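Local coordinates for cadherin-5 (Gallus gallus, PDB 3PPE), which mediates calcium-dependent homophilic adhesion between vascular endothelial cells and helps couple actin fibres to their junctions, here represented by its first two extracellular cadherin domains, at residues K181-D184 / L188-E191; S122-T127 / A195-R200; F153-D156 / V160-T163; T44-Q49 / E59-E64. One frame throughout, in Å; residues are numbered along the deposited sequence. Where two conformers were deposited one is given.

Interaction 1 (K181-D184 / L188-E191); sequences KAKD and LTGE. With CA (calcium ion), chain D.
The carboxylate of Asp-184 is the flat group that meets Leu-188. The backbone N of Leu-188 comes in over one face and donates to Asp-184 OD2 (2.8 Å), 48° out of the carboxylate plane. Asp-184 OD1 binds a calcium ion at 2.6 Å. Asp-184, at the end of strand 175-184 in the second cadherin domain, is the calcium ligand, and the loop 188-191 folds back beside it. Asn-98, the carbonyl of Asn-100, Asp-130, Asp-132 and the carbonyl of His-139 complete the same metal site. The site lies at the junction of the two domains.

Asp-184 holds its CG between the backbone N and the carbonyl carbon (chi1 75°). The carboxylate can then reach the loop and the metal together. OD2 also takes weak hydrogen bonds from the backbone N of Leu-186 and of Gly-187. With the metal on OD1, these three N-H groups should limit rotation of the carboxylate and probably favour its charged form. Leu-188 makes a tight contact here, with its CB 3.0 Å from Asp-184 OD1.

The two backbones run roughly antiparallel, but the pairing is poor. The bond from Asp-184 N to Leu-188 O is weak, at 3.4 Å. Thr-189 then adds a side-chain tie. Its OG1 donates to Ala-182 O at 3.2 Å, nearly along the C=O axis (171°). Alkyl groups fill in beside these bonds, with Lys-183 CB lying 4.1 Å from Thr-189 CB. The extended chain of Lys-181 lies crosswise to Thr-189, and its CE stops 3.6 Å from Thr-189 OG1.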
loop_
_atom_site.group_PDB
_atom_site.type_symbol
_atom_site.label_atom_id
_atom_site.label_comp_id
_atom_site.label_asym_id
_atom_site.label_seq_id
_atom_site.Cartn_x
_atom_site.Cartn_y
_atom_site.Cartn_z
ATOM N N LYS A 181 -37.202 -5.475 -7.144
ATOM C CA LYS A 181 -35.861 -5.188 -7.568
ATOM C C LYS A 181 -35.042 -4.975 -6.293
ATOM O O LYS A 181 -35.518 -4.371 -5.306
ATOM C CB LYS A 181 -35.847 -3.905 -8.424
ATOM C CG LYS A 181 -34.465 -3.582 -9.067
ATOM C CD LYS A 181 -34.544 -2.443 -10.097
ATOM C CE LYS A 181 -33.365 -2.531 -11.117
ATOM N NZ LYS A 181 -33.260 -1.228 -11.929
ATOM N N ALA A 182 -33.808 -5.469 -6.308
ATOM C CA ALA A 182 -32.894 -5.287 -5.185
ATOM C C ALA A 182 -31.678 -4.461 -5.590
ATOM O O ALA A 182 -31.326 -4.393 -6.767
ATOM C CB ALA A 182 -32.463 -6.633 -4.628
ATOM N N LYS A 183 -31.039 -3.837 -4.606
ATOM C CA LYS A 183 -30.043 -2.805 -4.873
ATOM C C LYS A 183 -29.291 -2.424 -3.602
ATOM O O LYS A 183 -29.886 -1.945 -2.637
ATOM C CB LYS A 183 -30.703 -1.569 -5.485
ATOM C CG LYS A 183 -29.799 -0.349 -5.546
ATOM C CD LYS A 183 -30.417 0.755 -6.390
ATOM C CE LYS A 183 -31.725 1.242 -5.789
ATOM N NZ LYS A 183 -31.522 2.413 -4.892
ATOM N N ASP A 184 -27.979 -2.637 -3.610
ATOM C CA ASP A 184 -27.158 -2.402 -2.429
ATOM C C ASP A 184 -27.042 -0.913 -2.125
ATOM O O ASP A 184 -27.311 -0.071 -2.983
ATOM C CB ASP A 184 -25.766 -3.011 -2.615
ATOM C CG ASP A 184 -24.893 -2.196 -3.549
ATOM O OD1 ASP A 184 -23.887 -2.739 -4.051
ATOM O OD2 ASP A 184 -25.214 -1.011 -3.781
ATOM N N LEU A 188 -25.754 -0.192 -6.384
ATOM C CA LEU A 188 -25.394 -1.181 -7.394
ATOM C C LEU A 188 -26.579 -2.078 -7.735
ATOM O O LEU A 188 -27.046 -2.850 -6.898
ATOM C CB LEU A 188 -24.214 -2.029 -6.916
ATOM C CG LEU A 188 -23.082 -2.239 -7.921
ATOM C CD1 LEU A 188 -22.635 -0.915 -8.518
ATOM C CD2 LEU A 188 -21.911 -2.960 -7.269
ATOM N N THR A 189 -27.062 -1.969 -8.968
ATOM C CA THR A 189 -27.945 -2.977 -9.536
ATOM C C THR A 189 -27.744 -3.101 -11.043
ATOM O O THR A 189 -26.779 -2.574 -11.595
ATOM C CB THR A 189 -29.425 -2.660 -9.251
ATOM O OG1 THR A 189 -30.246 -3.746 -9.696
ATOM C CG2 THR A 189 -29.843 -1.387 -9.970
ATOM N N GLY A 190 -28.661 -3.801 -11.702
ATOM C CA GLY A 190 -29.099 -5.107 -11.243
ATOM C C GLY A 190 -29.803 -5.786 -12.401
ATOM O O GLY A 190 -30.835 -5.314 -12.877
ATOM N N GLU A 191 -29.241 -6.902 -12.855
ATOM C CA GLU A 191 -30.031 -8.091 -13.154
ATOM C C GLU A 191 -29.028 -9.240 -13.142
ATOM O O GLU A 191 -28.263 -9.419 -14.091
ATOM C CB GLU A 191 -30.800 -8.078 -14.476
ATOM C CG GLU A 191 -31.977 -7.116 -14.500
ATOM C CD GLU A 191 -31.558 -5.691 -14.804
ATOM O OE1 GLU A 191 -30.352 -5.460 -15.034
ATOM O OE2 GLU A 191 -32.435 -4.802 -14.816
HETATM CA CA CA D . -22.589 -4.916 -3.393
#

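Interaction 2 (S122-T127 / A195-R200); sequences SVTKVT and ATVIIR
This is an apolar contact across the interior of the second cadherin domain, where Val-123, Thr-124 and Val-126 face Val-197 and Ile-199. Strand 122-129 lies in one sheet of the beta sandwich and strand 194-202 in the opposed one. A classic beta bulge, in which Val-123 and Thr-124 both pair with Ile-161, turns these two consecutive residues inward. The backbones stay well apart, with the CA atoms of Val-123 and Ile-199 at 7.9 Å, so methyl groups do the touching.

The closest approach is Val-126 CG1 to Val-197 CG2, at 3.6 Å. At the other end Val-123 CG1 meets Ile-199 CG2 at 3.8 Å, the two side chains nearly perpendicular. Between them Thr-124 and Val-197 run antiparallel side by side. The chi1 of Thr-124, -166°, sets its methyl rather than its hydroxyl against Val-197, with CG2 4.0 Å from Val-197 CG1.

Ile-161, Phe-104 and Phe-109 pack around the same region. Lys-125 points the other way, and its NZ donates hydrogen bonds to Val-126 O, Thr-127 OG1 and the carbonyl of Ser-158. Across the sandwich the contact therefore rests on dispersion and the exclusion of water, not on directed polar bonds.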
loop_
_atom_site.group_PDB
_atom_site.type_symbol
_atom_site.label_atom_id
_atom_site.label_comp_id
_atom_site.label_asym_id
_atom_site.label_seq_id
_atom_site.Cartn_x
_atom_site.Cartn_y
_atom_site.Cartn_z
ATOM N N SER A 122 -48.521 -8.882 6.476
ATOM C CA SER A 122 -47.344 -9.514 5.958
ATOM C C SER A 122 -47.752 -10.677 5.031
ATOM O O SER A 122 -48.606 -11.519 5.401
ATOM C CB SER A 122 -46.557 -10.029 7.172
ATOM O OG SER A 122 -45.478 -10.768 6.738
ATOM N N VAL A 123 -47.149 -10.754 3.842
ATOM C CA VAL A 123 -47.559 -11.763 2.863
ATOM C C VAL A 123 -46.506 -12.890 2.722
ATOM O O VAL A 123 -46.793 -14.068 2.889
ATOM C CB VAL A 123 -47.811 -11.087 1.480
ATOM C CG1 VAL A 123 -48.150 -12.135 0.399
ATOM C CG2 VAL A 123 -48.862 -9.973 1.588
ATOM N N THR A 124 -45.266 -12.493 2.429
ATOM C CA THR A 124 -44.211 -13.413 2.114
ATOM C C THR A 124 -42.896 -12.628 2.166
ATOM O O THR A 124 -42.918 -11.401 2.333
ATOM C CB THR A 124 -44.452 -14.077 0.716
ATOM O OG1 THR A 124 -43.577 -15.181 0.598
ATOM C CG2 THR A 124 -44.201 -13.131 -0.448
ATOM N N LYS A 125 -41.763 -13.324 2.112
ATOM C CA LYS A 125 -40.481 -12.644 2.173
ATOM C C LYS A 125 -39.711 -12.983 0.906
ATOM O O LYS A 125 -39.696 -14.134 0.479
ATOM C CB LYS A 125 -39.648 -13.072 3.389
ATOM C CG LYS A 125 -38.393 -12.166 3.594
ATOM C CD LYS A 125 -37.429 -12.720 4.610
ATOM C CE LYS A 125 -36.140 -11.871 4.722
ATOM N NZ LYS A 125 -35.355 -11.731 3.424
ATOM N N VAL A 126 -39.107 -11.981 0.283
ATOM C CA VAL A 126 -38.168 -12.232 -0.818
ATOM C C VAL A 126 -36.750 -11.956 -0.273
ATOM O O VAL A 126 -36.602 -11.247 0.737
ATOM C CB VAL A 126 -38.499 -11.408 -2.135
ATOM C CG1 VAL A 126 -39.946 -11.707 -2.612
ATOM C CG2 VAL A 126 -38.302 -9.863 -1.982
ATOM N N THR A 127 -35.729 -12.491 -0.927
ATOM C CA THR A 127 -34.341 -12.346 -0.464
ATOM C C THR A 127 -33.430 -12.257 -1.668
ATOM O O THR A 127 -33.508 -13.107 -2.562
ATOM C CB THR A 127 -33.904 -13.591 0.371
ATOM O OG1 THR A 127 -34.834 -13.805 1.417
ATOM C CG2 THR A 127 -32.469 -13.426 1.006
ATOM N N ALA A 195 -36.923 -9.928 -9.575
ATOM C CA ALA A 195 -37.651 -11.191 -9.558
ATOM C C ALA A 195 -39.159 -10.959 -9.585
ATOM O O ALA A 195 -39.623 -9.822 -9.489
ATOM C CB ALA A 195 -37.261 -12.012 -8.338
ATOM N N THR A 196 -39.917 -12.042 -9.716
ATOM C CA THR A 196 -41.379 -11.963 -9.713
ATOM C C THR A 196 -41.904 -12.620 -8.468
ATOM O O THR A 196 -41.387 -13.667 -8.025
ATOM C CB THR A 196 -41.958 -12.720 -10.962
ATOM O OG1 THR A 196 -41.382 -12.169 -12.151
ATOM C CG2 THR A 196 -43.469 -12.607 -11.096
ATOM N N VAL A 197 -42.947 -12.011 -7.916
ATOM C CA VAL A 197 -43.692 -12.580 -6.817
ATOM C C VAL A 197 -45.124 -12.786 -7.284
ATOM O O VAL A 197 -45.796 -11.836 -7.645
ATOM C CB VAL A 197 -43.716 -11.696 -5.560
ATOM C CG1 VAL A 197 -44.146 -12.524 -4.358
ATOM C CG2 VAL A 197 -42.331 -11.084 -5.297
ATOM N N ILE A 198 -45.555 -14.032 -7.256
ATOM C CA ILE A 198 -46.951 -14.362 -7.511
ATOM C C ILE A 198 -47.633 -14.461 -6.159
ATOM O O ILE A 198 -47.262 -15.280 -5.311
ATOM C CB ILE A 198 -47.073 -15.663 -8.306
ATOM C CG1 ILE A 198 -46.419 -15.470 -9.682
ATOM C CG2 ILE A 198 -48.557 -16.042 -8.492
ATOM C CD1 ILE A 198 -45.996 -16.806 -10.300
ATOM N N ILE A 199 -48.602 -13.580 -5.948
ATOM C CA ILE A 199 -49.321 -13.517 -4.686
ATOM C C ILE A 199 -50.793 -13.863 -4.958
ATOM O O ILE A 199 -51.504 -13.125 -5.652
ATOM C CB ILE A 199 -49.227 -12.131 -4.082
ATOM C CG1 ILE A 199 -47.773 -11.836 -3.688
ATOM C CG2 ILE A 199 -50.188 -12.011 -2.840
ATOM C CD1 ILE A 199 -47.463 -10.396 -3.558
ATOM N N ARG A 200 -51.232 -14.988 -4.426
ATOM C CA ARG A 200 -52.618 -15.413 -4.579
ATOM C C ARG A 200 -53.451 -14.860 -3.435
ATOM O O ARG A 200 -53.027 -14.894 -2.286
ATOM C CB ARG A 200 -52.693 -16.945 -4.555
ATOM C CG ARG A 200 -52.167 -17.590 -5.796
ATOM C CD ARG A 200 -51.944 -19.078 -5.608
ATOM N NE ARG A 200 -52.739 -19.637 -4.509
ATOM C CZ ARG A 200 -52.233 -20.104 -3.369
ATOM N NH1 ARG A 200 -50.926 -20.101 -3.173
ATOM N NH2 ARG A 200 -53.040 -20.574 -2.430
#

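Interaction 3 (F153-D156 / V160-T163); sequences FTVD and VIFT
Phe-162 turns the edge of its ring to Asp-156, on one face of the hairpin formed by strands 153-155 and 160-163. Phe-162 CE1 lies 3.5 Å from Asp-156 OD2, and the ring and carboxylate planes are 65° apart. Thr-154 shares this face and crosses Phe-162 obliquely. Its OG1 is joined through a water to Thr-163 O.

Val-155 and Ile-161 point to the other face. The ring of Phe-153 extends into the beta sandwich of the second cadherin domain and meets Tyr-176 edge to face.

Antiparallel backbone bonds hold the strands. Thr-154 N donates to Phe-162 O (2.8 Å), and Phe-162 N returns to Thr-154 O (2.9 Å). Near the turn Asp-156 N donates to Val-160 O at 2.9 Å, in the carbonyl plane.

With chi1 at 70° the carboxylate of Asp-156 folds back over the turn. Asp-156 OD1 accepts from Ser-158 N, an Asx turn, and from Val-160 N at 3.0 Å. Val-160 N meets OD1 from above the carboxylate plane, 50° out of it. A single side chain thus ties up turn amides while it borders the Phe-162 ring, whose edge hydrogens are weakly positive and should suit the charged oxygen.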
loop_
_atom_site.group_PDB
_atom_site.type_symbol
_atom_site.label_atom_id
_atom_site.label_comp_id
_atom_site.label_asym_id
_atom_site.label_seq_id
_atom_site.Cartn_x
_atom_site.Cartn_y
_atom_site.Cartn_z
ATOM N N PHE A 153 -49.106 -3.773 -2.998
ATOM C CA PHE A 153 -48.177 -4.346 -1.996
ATOM C C PHE A 153 -46.986 -3.431 -1.769
ATOM O O PHE A 153 -46.581 -2.734 -2.670
ATOM C CB PHE A 153 -47.661 -5.751 -2.435
ATOM C CG PHE A 153 -48.776 -6.742 -2.641
ATOM C CD1 PHE A 153 -49.396 -6.867 -3.899
ATOM C CD2 PHE A 153 -49.283 -7.465 -1.573
ATOM C CE1 PHE A 153 -50.471 -7.742 -4.086
ATOM C CE2 PHE A 153 -50.367 -8.368 -1.758
ATOM C CZ PHE A 153 -50.958 -8.494 -3.018
ATOM N N THR A 154 -46.448 -3.442 -0.562
ATOM C CA THR A 154 -45.212 -2.732 -0.264
ATOM C C THR A 154 -44.145 -3.748 0.116
ATOM O O THR A 154 -44.441 -4.904 0.403
ATOM C CB THR A 154 -45.370 -1.678 0.878
ATOM O OG1 THR A 154 -45.661 -2.317 2.123
ATOM C CG2 THR A 154 -46.464 -0.606 0.523
ATOM N N VAL A 155 -42.888 -3.329 0.111
ATOM C CA VAL A 155 -41.833 -4.211 0.579
ATOM C C VAL A 155 -40.949 -3.429 1.547
ATOM O O VAL A 155 -40.708 -2.233 1.325
ATOM C CB VAL A 155 -40.998 -4.764 -0.606
ATOM C CG1 VAL A 155 -40.295 -3.612 -1.378
ATOM C CG2 VAL A 155 -39.933 -5.750 -0.102
ATOM N N ASP A 156 -40.489 -4.064 2.629
ATOM C CA ASP A 156 -39.562 -3.370 3.528
ATOM C C ASP A 156 -38.115 -3.684 3.107
ATOM O O ASP A 156 -37.893 -4.454 2.175
ATOM C CB ASP A 156 -39.837 -3.622 5.022
ATOM C CG ASP A 156 -39.516 -5.034 5.492
ATOM O OD1 ASP A 156 -38.753 -5.806 4.861
ATOM O OD2 ASP A 156 -40.056 -5.387 6.564
ATOM N N VAL A 160 -39.523 -8.203 3.144
ATOM C CA VAL A 160 -40.884 -8.602 3.523
ATOM C C VAL A 160 -41.930 -7.793 2.737
ATOM O O VAL A 160 -41.864 -6.561 2.673
ATOM C CB VAL A 160 -41.109 -8.523 5.041
ATOM C CG1 VAL A 160 -42.564 -8.992 5.455
ATOM C CG2 VAL A 160 -40.040 -9.387 5.791
ATOM N N ILE A 161 -42.861 -8.525 2.134
ATOM C CA ILE A 161 -43.950 -7.943 1.336
ATOM C C ILE A 161 -45.218 -7.896 2.183
ATOM O O ILE A 161 -45.552 -8.858 2.872
ATOM C CB ILE A 161 -44.149 -8.735 0.012
ATOM C CG1 ILE A 161 -42.828 -8.743 -0.781
ATOM C CG2 ILE A 161 -45.310 -8.170 -0.850
ATOM C CD1 ILE A 161 -42.905 -9.475 -2.088
ATOM N N PHE A 162 -45.906 -6.754 2.129
ATOM C CA PHE A 162 -47.102 -6.467 2.925
ATOM C C PHE A 162 -48.197 -5.960 2.006
ATOM O O PHE A 162 -47.893 -5.351 0.977
ATOM C CB PHE A 162 -46.813 -5.350 3.933
ATOM C CG PHE A 162 -45.722 -5.659 4.914
ATOM C CD1 PHE A 162 -44.384 -5.331 4.632
ATOM C CD2 PHE A 162 -46.029 -6.207 6.154
ATOM C CE1 PHE A 162 -43.372 -5.627 5.566
ATOM C CE2 PHE A 162 -45.025 -6.484 7.110
ATOM C CZ PHE A 162 -43.698 -6.196 6.813
ATOM N N THR A 163 -49.469 -6.156 2.403
ATOM C CA THR A 163 -50.592 -5.554 1.672
ATOM C C THR A 163 -50.475 -4.031 1.808
ATOM O O THR A 163 -50.168 -3.525 2.890
ATOM C CB THR A 163 -51.992 -6.034 2.212
ATOM O OG1 THR A 163 -52.093 -5.674 3.585
ATOM C CG2 THR A 163 -52.163 -7.587 2.063
HETATM O O HOH W 1 -48.067 -1.941 3.511
#

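Interaction 4 (T44-Q49 / E59-E64); sequences TIFKVQ and ERLDRE. With CA (calcium ion), chain C; CA (calcium ion), chain E.
Leu-61 opens the calcium-binding sequence Leu-Asp-Arg-Glu of the first cadherin domain. It packs against Ile-45, just before strand 46-49, and Phe-46, the first residue of that strand. The Leu-61 contacts are apolar. Leu-61 CD2 meets Ile-45 CG2 at 3.8 Å, and Leu-61 CD1 reaches the Phe-46 ring at CZ, 4.1 Å away. With its chi1 at -62°, Ile-45 sends CG1 and CG2 to different partners. Ile-45 CG2 also sits over the centre of the Phe-46 ring, 3.6 Å above its plane, and covers that face. Ile-45 CG1 lies 3.8 Å from Glu-59 CD, the two side chains set crosswise. Tyr-69 and Val-94 also pack on Leu-61, so the loop is pressed onto the core just before the metal ligands begin.

Those ligands follow at once. Asp-62 OD1 binds one calcium ion at 2.3 Å. Glu-64 OE1 bridges this ion (2.3 Å) and a second one (2.7 Å), and Glu-64 OE2 binds the second at 2.5 Å. A water also binds the first ion. Glu-11, Glu-12 and Asp-99 complete that site, while Glu-11, Asp-96, the carbonyl of Ile-97, Asp-99 and Asp-132 complete the other.

Asp-62 OD1 also accepts from Glu-64 N, which approaches from above the carboxylate plane. This makes an Asx turn that shapes the loop around the ion. Arg-63 forms a salt bridge through NH2 to Glu-64 OE2. The LDRE calcium motif, with Asp and Glu as ligands at the junction between two domains, is characteristic of cadherin repeats.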
loop_
_atom_site.group_PDB
_atom_site.type_symbol
_atom_site.label_atom_id
_atom_site.label_comp_id
_atom_site.label_asym_id
_atom_site.label_seq_id
_atom_site.Cartn_x
_atom_site.Cartn_y
_atom_site.Cartn_z
ATOM N N THR A 44 4.133 -17.117 -6.917
ATOM C CA THR A 44 3.342 -17.140 -8.151
ATOM C C THR A 44 2.623 -15.788 -8.243
ATOM O O THR A 44 3.077 -14.874 -8.947
ATOM C CB THR A 44 2.353 -18.334 -8.235
ATOM O OG1 THR A 44 1.541 -18.401 -7.058
ATOM C CG2 THR A 44 3.077 -19.687 -8.414
ATOM N N ILE A 45 1.564 -15.610 -7.472
ATOM C CA ILE A 45 0.900 -14.299 -7.442
ATOM C C ILE A 45 1.722 -13.257 -6.701
ATOM O O ILE A 45 1.855 -12.118 -7.156
ATOM C CB ILE A 45 -0.510 -14.407 -6.796
ATOM C CG1 ILE A 45 -1.369 -15.334 -7.653
ATOM C CG2 ILE A 45 -1.156 -12.973 -6.544
ATOM C CD1 ILE A 45 -2.815 -15.633 -7.069
ATOM N N PHE A 46 2.254 -13.649 -5.546
ATOM C CA PHE A 46 2.926 -12.716 -4.666
ATOM C C PHE A 46 4.411 -12.983 -4.748
ATOM O O PHE A 46 4.856 -14.106 -4.540
ATOM C CB PHE A 46 2.418 -12.907 -3.236
ATOM C CG PHE A 46 0.955 -12.643 -3.109
ATOM C CD1 PHE A 46 0.076 -13.678 -2.856
ATOM C CD2 PHE A 46 0.456 -11.352 -3.280
ATOM C CE1 PHE A 46 -1.287 -13.428 -2.763
ATOM C CE2 PHE A 46 -0.912 -11.098 -3.215
ATOM C CZ PHE A 46 -1.782 -12.153 -2.961
ATOM N N LYS A 47 5.172 -11.965 -5.092
ATOM C CA LYS A 47 6.615 -12.138 -5.170
ATOM C C LYS A 47 7.323 -11.021 -4.429
ATOM O O LYS A 47 6.902 -9.853 -4.481
ATOM C CB LYS A 47 7.101 -12.181 -6.629
ATOM C CG LYS A 47 6.401 -13.211 -7.509
ATOM C CD LYS A 47 6.898 -13.108 -8.945
ATOM C CE LYS A 47 6.111 -14.032 -9.843
ATOM N NZ LYS A 47 6.821 -14.204 -11.138
ATOM N N VAL A 48 8.422 -11.389 -3.778
ATOM C CA VAL A 48 9.317 -10.422 -3.160
ATOM C C VAL A 48 10.103 -9.664 -4.221
ATOM O O VAL A 48 10.489 -10.211 -5.250
ATOM C CB VAL A 48 10.309 -11.109 -2.163
ATOM C CG1 VAL A 48 11.365 -10.105 -1.671
ATOM C CG2 VAL A 48 9.566 -11.681 -0.976
ATOM N N GLN A 49 10.339 -8.383 -3.959
ATOM C CA GLN A 49 11.023 -7.518 -4.912
ATOM C C GLN A 49 11.974 -6.560 -4.204
ATOM O O GLN A 49 11.546 -5.581 -3.593
ATOM C CB GLN A 49 10.008 -6.733 -5.745
ATOM C CG GLN A 49 9.115 -7.600 -6.616
ATOM C CD GLN A 49 9.891 -8.367 -7.667
ATOM O OE1 GLN A 49 10.747 -7.803 -8.349
ATOM N NE2 GLN A 49 9.594 -9.657 -7.801
ATOM N N GLU A 59 -0.968 -10.723 -10.359
ATOM C CA GLU A 59 -2.275 -10.894 -10.964
ATOM C C GLU A 59 -3.213 -9.928 -10.299
ATOM O O GLU A 59 -3.017 -9.542 -9.140
ATOM C CB GLU A 59 -2.849 -12.287 -10.707
ATOM C CG GLU A 59 -2.064 -13.388 -11.329
ATOM C CD GLU A 59 -2.704 -14.714 -11.111
ATOM O OE1 GLU A 59 -2.053 -15.704 -11.470
ATOM O OE2 GLU A 59 -3.836 -14.775 -10.586
ATOM N N ARG A 60 -4.248 -9.551 -11.041
ATOM C CA ARG A 60 -5.401 -8.879 -10.467
ATOM C C ARG A 60 -6.148 -9.895 -9.606
ATOM O O ARG A 60 -6.258 -11.080 -9.969
ATOM C CB ARG A 60 -6.328 -8.369 -11.559
ATOM C CG ARG A 60 -5.772 -7.195 -12.312
ATOM C CD ARG A 60 -6.789 -6.716 -13.325
ATOM N NE ARG A 60 -8.066 -6.442 -12.653
ATOM C CZ ARG A 60 -9.162 -7.193 -12.731
ATOM N NH1 ARG A 60 -9.208 -8.302 -13.475
ATOM N NH2 ARG A 60 -10.235 -6.813 -12.067
ATOM N N LEU A 61 -6.642 -9.424 -8.468
ATOM C CA LEU A 61 -7.264 -10.277 -7.480
ATOM C C LEU A 61 -8.804 -10.057 -7.372
ATOM O O LEU A 61 -9.299 -8.950 -7.518
ATOM C CB LEU A 61 -6.607 -10.019 -6.112
ATOM C CG LEU A 61 -5.081 -10.211 -6.050
ATOM C CD1 LEU A 61 -4.527 -9.663 -4.733
ATOM C CD2 LEU A 61 -4.721 -11.689 -6.282
ATOM N N ASP A 62 -9.527 -11.119 -7.078
ATOM C CA ASP A 62 -10.958 -11.021 -6.876
ATOM C C ASP A 62 -11.230 -11.523 -5.487
ATOM O O ASP A 62 -11.103 -12.710 -5.241
ATOM C CB ASP A 62 -11.657 -11.908 -7.908
ATOM C CG ASP A 62 -13.179 -11.871 -7.797
ATOM O OD1 ASP A 62 -13.752 -11.103 -6.983
ATOM O OD2 ASP A 62 -13.792 -12.630 -8.553
ATOM N N ARG A 63 -11.590 -10.630 -4.568
ATOM C CA ARG A 63 -11.938 -11.048 -3.193
ATOM C C ARG A 63 -13.061 -12.105 -3.159
ATOM O O ARG A 63 -13.093 -12.971 -2.277
ATOM C CB ARG A 63 -12.318 -9.830 -2.331
ATOM C CG ARG A 63 -12.346 -10.098 -0.835
ATOM C CD ARG A 63 -13.346 -9.147 -0.157
ATOM N NE ARG A 63 -14.730 -9.454 -0.596
ATOM C CZ ARG A 63 -15.482 -10.412 -0.044
ATOM N NH1 ARG A 63 -15.003 -11.135 0.940
ATOM N NH2 ARG A 63 -16.691 -10.685 -0.515
ATOM N N GLU A 64 -13.953 -12.057 -4.129
ATOM C CA GLU A 64 -15.066 -13.011 -4.159
ATOM C C GLU A 64 -14.643 -14.428 -4.581
ATOM O O GLU A 64 -15.386 -15.380 -4.379
ATOM C CB GLU A 64 -16.212 -12.497 -5.043
ATOM C CG GLU A 64 -17.061 -11.411 -4.369
ATOM C CD GLU A 64 -16.388 -10.068 -4.246
ATOM O OE1 GLU A 64 -15.893 -9.505 -5.259
ATOM O OE2 GLU A 64 -16.368 -9.524 -3.120
HETATM CA CA CA C . -14.613 -9.009 -7.115
HETATM CA CA CA E . -16.209 -7.136 -3.918
HETATM O O HOH W 2 -16.606 -9.778 -8.339
#

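Interaction 4 comes first along the chain and lies in the first cadherin domain. The other three lie in the second, on the far side of the chain's centre; interaction 3 and then interaction 1 fall between the two segments of interaction 2. Interactions 1 and 4 are 29 Å apart between centres, yet both supply ligands to the calcium ions between the domains. Interactions 2 and 3 touch, with centres 8 Å apart: strands 122-129 and 160-163 are neighbours in one sheet. Interaction 2 joins that sheet to strand 194-202 of the other. Its neighbour there, strand 175-184, carries interaction 1, with centres about 17 Å apart, and links the sandwich to the calcium site. The bound ions rigidify the junction.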